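Local coordinates for protein cysteine desulfurase (Stenotrophomonas maltophilia, PDB 6WCI) that probably removes sulfur from L-cysteine with the help of pyridoxal 5'-phosphate, giving L-alanine and a persulfide on a sulfur carrier, at residues Asn146-Pro149 / Trp150-Val153; Ile118-Val121 / Ala122-Ala126; Lys277-Phe281 / Asp282-Phe286; Pro24-Asp27 / Arg28-Leu31. All coordinates share one frame; numbering follows the deposited sequence.

In the fold
From the N terminus, contact 4 (24-31) comes first, in helix 26-30. Contact 2 (118-126) follows in the last part of helix 114-126. Contact 1 (146-153) opens helix 148-157, and contact 3 (277-286) makes a hairpin-like loop. The four stand in series. None nests in or crosses another, and each is local, joining neighbouring turns of one helix or the two arms of one loop. Contacts 1 and 2 touch, their centres about 9 Å apart, and join two helices beside the seven-stranded sheet. Contact 3 lies about 31 Å from contact 1, centre to centre, yet its loop reaches contact 1 of the second subunit. Contact 4 sits across the chain's centre from contacts 1 and 2.

Contact 1 of 4, residues Asn146-Pro149 / Trp150-Val153; sequences NIVP and WQLV
Trp150 and Asn146 make the tight part of this contact at the start of helix 148-157. Trp150 NE1 donates to Asn146 OD1 at 3.0 Å in a nearly straight bond, 168° at the hydrogen. The acceptor lies in the indole plane. Relative to the amide, the donor stands above the carbonyl plane, not on a lone pair. The amide and ring planes are 59° apart. The other end of the amide is also held, since Asn146 ND2 bonds to Glu142. CG of Trp150 is turned beside its own backbone N (chi1 -47°), which turns the NE1/CD1 edge of the indole back toward Asn146. Trp150 CD1 comes to 3.1 Å from Asn146 O at the ring edge.

Ile147 is the N-cap residue. Its O accepts from Gln151 N at 3.1 Å and more weakly from Trp150 N. Val148 O takes Leu152 N at 3.0 Å, and Pro149 O takes Val153 N at 3.1 Å.

The Gln151 side is looser and partly exposed. Its extended chain runs alongside Ile147, with CG2 of Ile147 3.8 Å from Gln151 OE1. The amide end bonds to Thr284 and Ser280 of the second subunit.

The turn belongs to a beta-alpha-beta unit of strand 135-139, helix 148-157 and strand 160-164. Trp150 packs on strands 135-139 and 185-191, and Pro149 lies against helix 114-126.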
# COMPACT_ATOMS: atom_id res chain seq x y z
N ASN B 146 5.49 14.09 8.75
CA ASN B 146 6.88 14.50 8.85
C ASN B 146 7.26 14.87 10.28
O ASN B 146 8.21 15.63 10.48
CB ASN B 146 7.16 15.66 7.89
CG ASN B 146 8.56 15.60 7.30
OD1 ASN B 146 9.26 14.58 7.41
ND2 ASN B 146 8.97 16.69 6.67
N ILE B 147 6.55 14.33 11.27
CA ILE B 147 6.88 14.54 12.67
C ILE B 147 7.01 13.20 13.37
O ILE B 147 8.05 12.88 13.94
CB ILE B 147 5.82 15.40 13.38
CG1 ILE B 147 5.76 16.80 12.77
CG2 ILE B 147 6.09 15.43 14.88
CD1 ILE B 147 4.60 17.67 13.27
N VAL B 148 5.92 12.41 13.33
CA VAL B 148 5.87 11.18 14.13
C VAL B 148 6.98 10.20 13.80
O VAL B 148 7.56 9.63 14.73
CB VAL B 148 4.47 10.55 14.03
CG1 VAL B 148 4.36 9.36 14.94
CG2 VAL B 148 3.41 11.61 14.34
N PRO B 149 7.34 9.94 12.53
CA PRO B 149 8.49 9.06 12.29
C PRO B 149 9.73 9.52 13.03
O PRO B 149 10.47 8.69 13.57
CB PRO B 149 8.67 9.11 10.77
CG PRO B 149 7.29 9.41 10.26
CD PRO B 149 6.75 10.40 11.26
N TRP B 150 9.97 10.84 13.10
CA TRP B 150 11.18 11.30 13.76
C TRP B 150 11.07 11.16 15.27
O TRP B 150 12.08 10.96 15.95
CB TRP B 150 11.49 12.73 13.33
CG TRP B 150 11.38 12.89 11.85
CD1 TRP B 150 10.46 13.63 11.16
CD2 TRP B 150 12.20 12.24 10.86
NE1 TRP B 150 10.66 13.49 9.80
CE2 TRP B 150 11.71 12.65 9.59
CE3 TRP B 150 13.29 11.35 10.92
CZ2 TRP B 150 12.29 12.21 8.40
CZ3 TRP B 150 13.86 10.93 9.73
CH2 TRP B 150 13.35 11.35 8.48
N GLN B 151 9.85 11.20 15.81
CA GLN B 151 9.64 10.93 17.23
C GLN B 151 9.89 9.47 17.56
O GLN B 151 10.37 9.15 18.66
CB GLN B 151 8.23 11.34 17.63
CG GLN B 151 8.06 12.86 17.68
CD GLN B 151 6.66 13.27 18.03
OE1 GLN B 151 5.69 12.69 17.53
NE2 GLN B 151 6.53 14.28 18.89
N LEU B 152 9.57 8.56 16.64
CA LEU B 152 9.94 7.17 16.86
C LEU B 152 11.46 6.99 16.83
O LEU B 152 12.01 6.20 17.60
CB LEU B 152 9.25 6.28 15.81
CG LEU B 152 7.72 6.29 15.85
CD1 LEU B 152 7.10 5.46 14.69
CD2 LEU B 152 7.21 5.80 17.20
N VAL B 153 12.15 7.72 15.95
CA VAL B 153 13.61 7.63 15.87
C VAL B 153 14.26 8.13 17.15
O VAL B 153 15.19 7.51 17.69
CB VAL B 153 14.12 8.40 14.63
CG1 VAL B 153 15.63 8.68 14.75
CG2 VAL B 153 13.78 7.67 13.34

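Contact 2 of 4, residues Ile118-Val121 / Ala122-Ala126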
# COMPACT_ATOMS: atom_id res chain seq x y z
N ILE B 118 8.25 8.67 4.08
CA ILE B 118 9.04 9.30 5.14
C ILE B 118 9.50 8.26 6.15
O ILE B 118 10.65 8.29 6.61
CB ILE B 118 8.24 10.45 5.80
CG1 ILE B 118 8.03 11.60 4.82
CG2 ILE B 118 8.97 10.97 7.04
CD1 ILE B 118 7.23 12.78 5.39
N ASN B 119 8.64 7.30 6.48
CA ASN B 119 9.02 6.26 7.44
C ASN B 119 10.19 5.42 6.92
O ASN B 119 11.01 4.94 7.71
CB ASN B 119 7.81 5.37 7.74
CG ASN B 119 6.92 5.95 8.81
OD1 ASN B 119 7.13 5.73 10.01
ND2 ASN B 119 5.88 6.67 8.39
N LEU B 120 10.26 5.20 5.61
CA LEU B 120 11.41 4.51 5.04
C LEU B 120 12.70 5.27 5.33
O LEU B 120 13.72 4.68 5.69
CB LEU B 120 11.22 4.31 3.54
CG LEU B 120 12.39 3.79 2.70
CD1 LEU B 120 13.03 2.56 3.33
CD2 LEU B 120 11.92 3.43 1.28
N VAL B 121 12.67 6.60 5.16
CA VAL B 121 13.81 7.42 5.56
C VAL B 121 14.09 7.23 7.05
O VAL B 121 15.24 7.05 7.46
CB VAL B 121 13.56 8.90 5.22
CG1 VAL B 121 14.80 9.73 5.55
CG2 VAL B 121 13.17 9.06 3.75
N ALA B 122 13.04 7.30 7.88
CA ALA B 122 13.24 7.22 9.33
C ALA B 122 13.88 5.90 9.73
O ALA B 122 14.81 5.87 10.53
CB ALA B 122 11.90 7.39 10.05
N TYR B 123 13.40 4.79 9.16
CA TYR B 123 13.87 3.47 9.58
C TYR B 123 15.20 3.09 8.95
O TYR B 123 16.03 2.45 9.60
CB TYR B 123 12.82 2.41 9.26
CG TYR B 123 11.77 2.21 10.34
CD1 TYR B 123 10.63 3.01 10.39
CD2 TYR B 123 11.90 1.19 11.28
CE1 TYR B 123 9.66 2.82 11.37
CE2 TYR B 123 10.94 0.99 12.26
CZ TYR B 123 9.82 1.80 12.30
OH TYR B 123 8.86 1.60 13.27
N SER B 124 15.42 3.43 7.68
CA SER B 124 16.61 2.94 7.00
C SER B 124 17.73 3.97 6.86
O SER B 124 18.89 3.58 6.65
CB SER B 124 16.26 2.39 5.61
OG SER B 124 15.60 1.14 5.73
N TRP B 125 17.44 5.26 7.00
CA TRP B 125 18.51 6.26 7.06
C TRP B 125 18.83 6.65 8.50
O TRP B 125 19.96 6.47 8.96
CB TRP B 125 18.16 7.53 6.26
CG TRP B 125 19.22 8.57 6.44
CD1 TRP B 125 19.25 9.56 7.39
CD2 TRP B 125 20.43 8.69 5.70
NE1 TRP B 125 20.40 10.29 7.26
CE2 TRP B 125 21.14 9.78 6.23
CE3 TRP B 125 20.97 7.98 4.62
CZ2 TRP B 125 22.37 10.19 5.72
CZ3 TRP B 125 22.20 8.38 4.12
CH2 TRP B 125 22.88 9.48 4.67
N ALA B 126 17.84 7.17 9.24
CA ALA B 126 18.10 7.78 10.54
C ALA B 126 18.31 6.73 11.63
O ALA B 126 19.26 6.83 12.41
CB ALA B 126 16.95 8.72 10.92
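Ile118 meets Ala122 through the backbone: Ala122 N donates to Ile118 O at 2.9 Å. The Ile118 side chain leads off to Trp150 and Asn146.

Asn119 comes next. Its O accepts from Tyr123 N at 2.8 Å. The same oxygen lies in the plane of the tyrosine ring, at its edge, 3.3 Å from Tyr123 CD1. The Asn119 and Tyr123 side chains run side by side and point the same way, with amide and ring planes 35° apart. Asn119 OD1 stays 4.1 Å from Tyr123 CE1. The polar ends look outward to the dimer: Asn119 OD1 bonds to Gly271 N of the second subunit and Tyr123 OH to Phe269 O of that subunit. Within the chain, Asn119 ND2 also bonds to Thr115 O.

This is the C-terminal part of helix 114-126. Ile118 and Val121 pack on helix 148-157 and on strands of the seven-stranded sheet, while Asn119 and Tyr123 face the second subunit. The regular alpha turns widen into a pi-type turn at 122-126.

Leu120 O accepts from Ser124 N. CG of Leu120 is anti to the backbone N (chi1 171°), and the branch then bends back to bring CD1 to 3.8 Å from Ser124 OG. That hydroxyl bonds to Pro267 O.

Val121 shows the widening directly. Its O is gripped twice, by Trp125 N at 2.9 Å and by Ala126 N at 3.2 Å. The second donor lies almost in line with the carbonyl bond, and the first is tilted from the carbonyl plane. Val121 CG1 touches Trp125 CB at 4.1 Å, while the indole itself leads away toward His262 and Arg129.

Contact 3 of 4, residues Lys277-Phe281 / Asp282-Phe286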
# COMPACT_ATOMS: atom_id res chain seq x y z
N LYS B 277 17.55 -10.76 -4.36
CA LYS B 277 18.07 -11.35 -5.58
C LYS B 277 18.23 -12.86 -5.45
O LYS B 277 17.88 -13.60 -6.38
CB LYS B 277 19.42 -10.70 -5.92
CG LYS B 277 20.06 -11.11 -7.23
CD LYS B 277 21.35 -10.31 -7.47
CE LYS B 277 21.10 -8.80 -7.34
NZ LYS B 277 22.29 -7.97 -7.67
N GLU B 278 18.73 -13.33 -4.31
CA GLU B 278 18.90 -14.75 -4.00
C GLU B 278 18.58 -14.92 -2.53
O GLU B 278 19.10 -14.16 -1.69
CB GLU B 278 20.33 -15.22 -4.28
CG GLU B 278 20.83 -15.00 -5.70
CD GLU B 278 20.21 -15.97 -6.69
OE1 GLU B 278 19.64 -17.00 -6.26
OE2 GLU B 278 20.30 -15.71 -7.91
N VAL B 279 17.76 -15.91 -2.20
CA VAL B 279 17.42 -16.21 -0.81
C VAL B 279 17.95 -17.59 -0.48
O VAL B 279 17.64 -18.57 -1.16
CB VAL B 279 15.91 -16.13 -0.54
CG1 VAL B 279 15.61 -16.66 0.85
CG2 VAL B 279 15.42 -14.71 -0.68
N SER B 280 18.75 -17.66 0.58
CA SER B 280 19.15 -18.90 1.19
C SER B 280 19.13 -18.73 2.70
O SER B 280 19.30 -17.62 3.21
CB SER B 280 20.54 -19.33 0.74
OG SER B 280 21.12 -20.11 1.75
N PHE B 281 18.94 -19.85 3.41
CA PHE B 281 19.05 -19.81 4.86
C PHE B 281 20.48 -19.58 5.31
O PHE B 281 20.70 -19.27 6.49
CB PHE B 281 18.49 -21.08 5.47
CG PHE B 281 17.00 -21.15 5.44
CD1 PHE B 281 16.24 -20.18 6.08
CD2 PHE B 281 16.34 -22.18 4.78
CE1 PHE B 281 14.86 -20.22 6.05
CE2 PHE B 281 14.96 -22.23 4.75
CZ PHE B 281 14.22 -21.25 5.38
N ASP B 282 21.46 -19.75 4.42
CA ASP B 282 22.84 -19.40 4.71
C ASP B 282 23.14 -17.93 4.45
O ASP B 282 24.20 -17.45 4.85
CB ASP B 282 23.80 -20.25 3.88
CG ASP B 282 23.78 -21.71 4.28
OD1 ASP B 282 23.46 -22.00 5.45
OD2 ASP B 282 24.10 -22.57 3.43
N GLY B 283 22.22 -17.21 3.81
CA GLY B 283 22.48 -15.83 3.47
C GLY B 283 21.74 -15.38 2.23
O GLY B 283 21.70 -16.10 1.22
N THR B 284 21.18 -14.19 2.29
CA THR B 284 20.36 -13.61 1.23
C THR B 284 21.08 -12.43 0.59
O THR B 284 21.81 -11.70 1.27
CB THR B 284 19.00 -13.18 1.80
OG1 THR B 284 18.25 -14.35 2.15
CG2 THR B 284 18.21 -12.35 0.80
N VAL B 285 20.91 -12.28 -0.72
CA VAL B 285 21.48 -11.19 -1.50
C VAL B 285 20.33 -10.32 -2.02
O VAL B 285 19.38 -10.82 -2.63
CB VAL B 285 22.32 -11.73 -2.67
CG1 VAL B 285 22.91 -10.57 -3.47
CG2 VAL B 285 23.44 -12.65 -2.16
N PHE B 286 20.42 -9.02 -1.78
CA PHE B 286 19.31 -8.12 -2.10
C PHE B 286 19.49 -7.47 -3.46
O PHE B 286 20.62 -7.28 -3.94
CB PHE B 286 19.17 -7.04 -1.03
CG PHE B 286 18.98 -7.58 0.36
CD1 PHE B 286 17.76 -8.08 0.76
CD2 PHE B 286 20.04 -7.59 1.26
CE1 PHE B 286 17.58 -8.59 2.04
CE2 PHE B 286 19.87 -8.09 2.54
CZ PHE B 286 18.64 -8.59 2.93
O HOH W 1 23.15 -6.70 -4.63
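Backbone bonds carry most of the contact, beginning where Lys277 and Glu278 meet Val285. Val285 O accepts from Glu278 N at 3.1 Å. It also accepts from Lys277 N, but at 2.5 Å that distance is unusually short and should be read with caution. Val285 N returns a bond to Glu278 O at 2.8 Å. Glu278 and Val285 thus form an antiparallel hydrogen-bonded pair. Farther along, Gly283 N donates to Ser280 O at 3.0 Å, standing well above that carbonyl plane, and this closes the turn.

One side-chain bond reinforces it. Ser280 OG accepts from Asp282 N at 2.7 Å, with 155° at the hydrogen. A chi1 of 152° sends the hydroxyl forward to the N-H two residues on, as in an ST turn.

Packing is slight. Val279 and Thr284 lie side by side, pointing the same way, with CG2 to CG2 at 3.9 Å. Thr284 CA also makes a CH...O contact with Glu278 O, at 3.2 Å. The Thr284 hydroxyl is engaged by Gln151 of the second subunit.

Water serves the open end. It donates to Phe286 O at 2.7 Å and takes only a weak bond from Lys277 NZ, whose chain bends at chi3.

The loop projects onto the second subunit, and Val279 N bonds to His386 of that subunit. The chain folds back as a beta hairpin closed by a type I turn from Ser280 to Gly283. Lys277 and Glu278 both face Val285, the mark of a classic beta bulge.

Contact 4 of 4, residues Pro24-Asp27 / Arg28-Leu31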
# COMPACT_ATOMS: atom_id res chain seq x y z
N PRO B 24 -4.73 26.23 -21.40
CA PRO B 24 -5.74 25.18 -21.57
C PRO B 24 -7.17 25.68 -21.39
O PRO B 24 -7.41 26.65 -20.67
CB PRO B 24 -5.38 24.17 -20.47
CG PRO B 24 -4.30 24.84 -19.61
CD PRO B 24 -4.24 26.28 -20.02
N ASP B 25 -8.11 25.02 -22.06
CA ASP B 25 -9.54 25.31 -21.90
C ASP B 25 -10.00 24.69 -20.59
O ASP B 25 -10.22 23.48 -20.51
CB ASP B 25 -10.32 24.74 -23.08
CG ASP B 25 -11.83 24.91 -22.94
OD1 ASP B 25 -12.30 25.62 -22.02
OD2 ASP B 25 -12.56 24.33 -23.77
N TRP B 26 -10.16 25.52 -19.56
CA TRP B 26 -10.37 24.98 -18.22
C TRP B 26 -11.78 24.41 -18.05
O TRP B 26 -11.97 23.49 -17.24
CB TRP B 26 -10.09 26.06 -17.17
CG TRP B 26 -8.64 26.38 -17.05
CD1 TRP B 26 -8.02 27.55 -17.40
CD2 TRP B 26 -7.61 25.51 -16.57
NE1 TRP B 26 -6.67 27.46 -17.15
CE2 TRP B 26 -6.39 26.22 -16.65
CE3 TRP B 26 -7.60 24.20 -16.09
CZ2 TRP B 26 -5.18 25.65 -16.25
CZ3 TRP B 26 -6.39 23.64 -15.69
CH2 TRP B 26 -5.20 24.37 -15.78
N ASP B 27 -12.76 24.93 -18.78
CA ASP B 27 -14.10 24.34 -18.76
C ASP B 27 -14.08 22.92 -19.29
O ASP B 27 -14.74 22.03 -18.74
CB ASP B 27 -15.06 25.21 -19.57
CG ASP B 27 -15.26 26.57 -18.96
OD1 ASP B 27 -15.72 26.63 -17.80
OD2 ASP B 27 -14.94 27.59 -19.62
N ARG B 28 -13.33 22.68 -20.36
CA ARG B 28 -13.22 21.33 -20.90
C ARG B 28 -12.42 20.43 -19.96
O ARG B 28 -12.71 19.23 -19.88
CB ARG B 28 -12.58 21.38 -22.29
CG ARG B 28 -12.18 20.03 -22.84
CD ARG B 28 -13.40 19.21 -23.26
NE ARG B 28 -13.01 17.85 -23.64
CZ ARG B 28 -12.77 16.89 -22.77
NH1 ARG B 28 -12.88 17.14 -21.47
NH2 ARG B 28 -12.41 15.68 -23.19
N VAL B 29 -11.45 20.99 -19.24
CA VAL B 29 -10.66 20.18 -18.31
C VAL B 29 -11.53 19.65 -17.17
O VAL B 29 -11.46 18.46 -16.82
CB VAL B 29 -9.46 20.98 -17.76
CG1 VAL B 29 -8.70 20.17 -16.71
CG2 VAL B 29 -8.52 21.39 -18.89
N ARG B 30 -12.37 20.51 -16.59
CA ARG B 30 -13.26 20.11 -15.51
C ARG B 30 -14.22 18.99 -15.93
O ARG B 30 -14.65 18.19 -15.09
CB ARG B 30 -14.06 21.32 -15.02
CG ARG B 30 -15.27 20.99 -14.13
CD ARG B 30 -16.03 22.23 -13.64
NE ARG B 30 -17.16 21.84 -12.81
CZ ARG B 30 -17.16 21.78 -11.48
NH1 ARG B 30 -16.07 22.10 -10.77
NH2 ARG B 30 -18.27 21.40 -10.86
N LEU B 31 -14.59 18.92 -17.21
CA LEU B 31 -15.50 17.86 -17.64
C LEU B 31 -14.84 16.48 -17.62
O LEU B 31 -15.55 15.47 -17.69
CB LEU B 31 -16.03 18.14 -19.05
CG LEU B 31 -16.79 19.46 -19.23
CD1 LEU B 31 -17.30 19.57 -20.66
CD2 LEU B 31 -17.93 19.57 -18.23
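Val29 packs on Trp26 within a short helix, and more loosely on Pro24 just before it. Its side chain can be followed outward. CB lies 3.6 Å from Trp26 O. CG2 does most of the touching: with chi1 at 175°, it is left beside the backbone N, against Asp25 O at 3.1 Å. It also comes to 4.1 Å from Trp26 CE3, and Pro24 CB is a little farther off. The branch and the indole run side by side, pointing the same way. Beyond this segment the valine packs on Tyr312 and Leu316 of helix 300-316.

Pro24 also covers the indole: its CG sits 3.5 Å above one face of the Trp26 ring, offset toward the rim. Trp26 has a cation-pi partner in Arg324.

Helix 26-30 begins here, with Asp25 as N-cap. Its carboxylate accepts from Asp27 N through OD1, but weakly, at 3.3 Å and 123°. The carboxylate turns toward the first turn, with OD2 3.3 Å from Arg28 CB. It does not pair with the arginine head. Arg28 bends at chi2 and its NH1 forms a salt bridge with Asp32.

Backbone bonds hold the turn. Val29 N donates to Asp25 O at 3.1 Å and Arg30 N to Trp26 O at 3.1 Å, while Leu31 N reaches Asp27 O only weakly. Arg30 extends straight away from the helix to Glu410 and Tyr405.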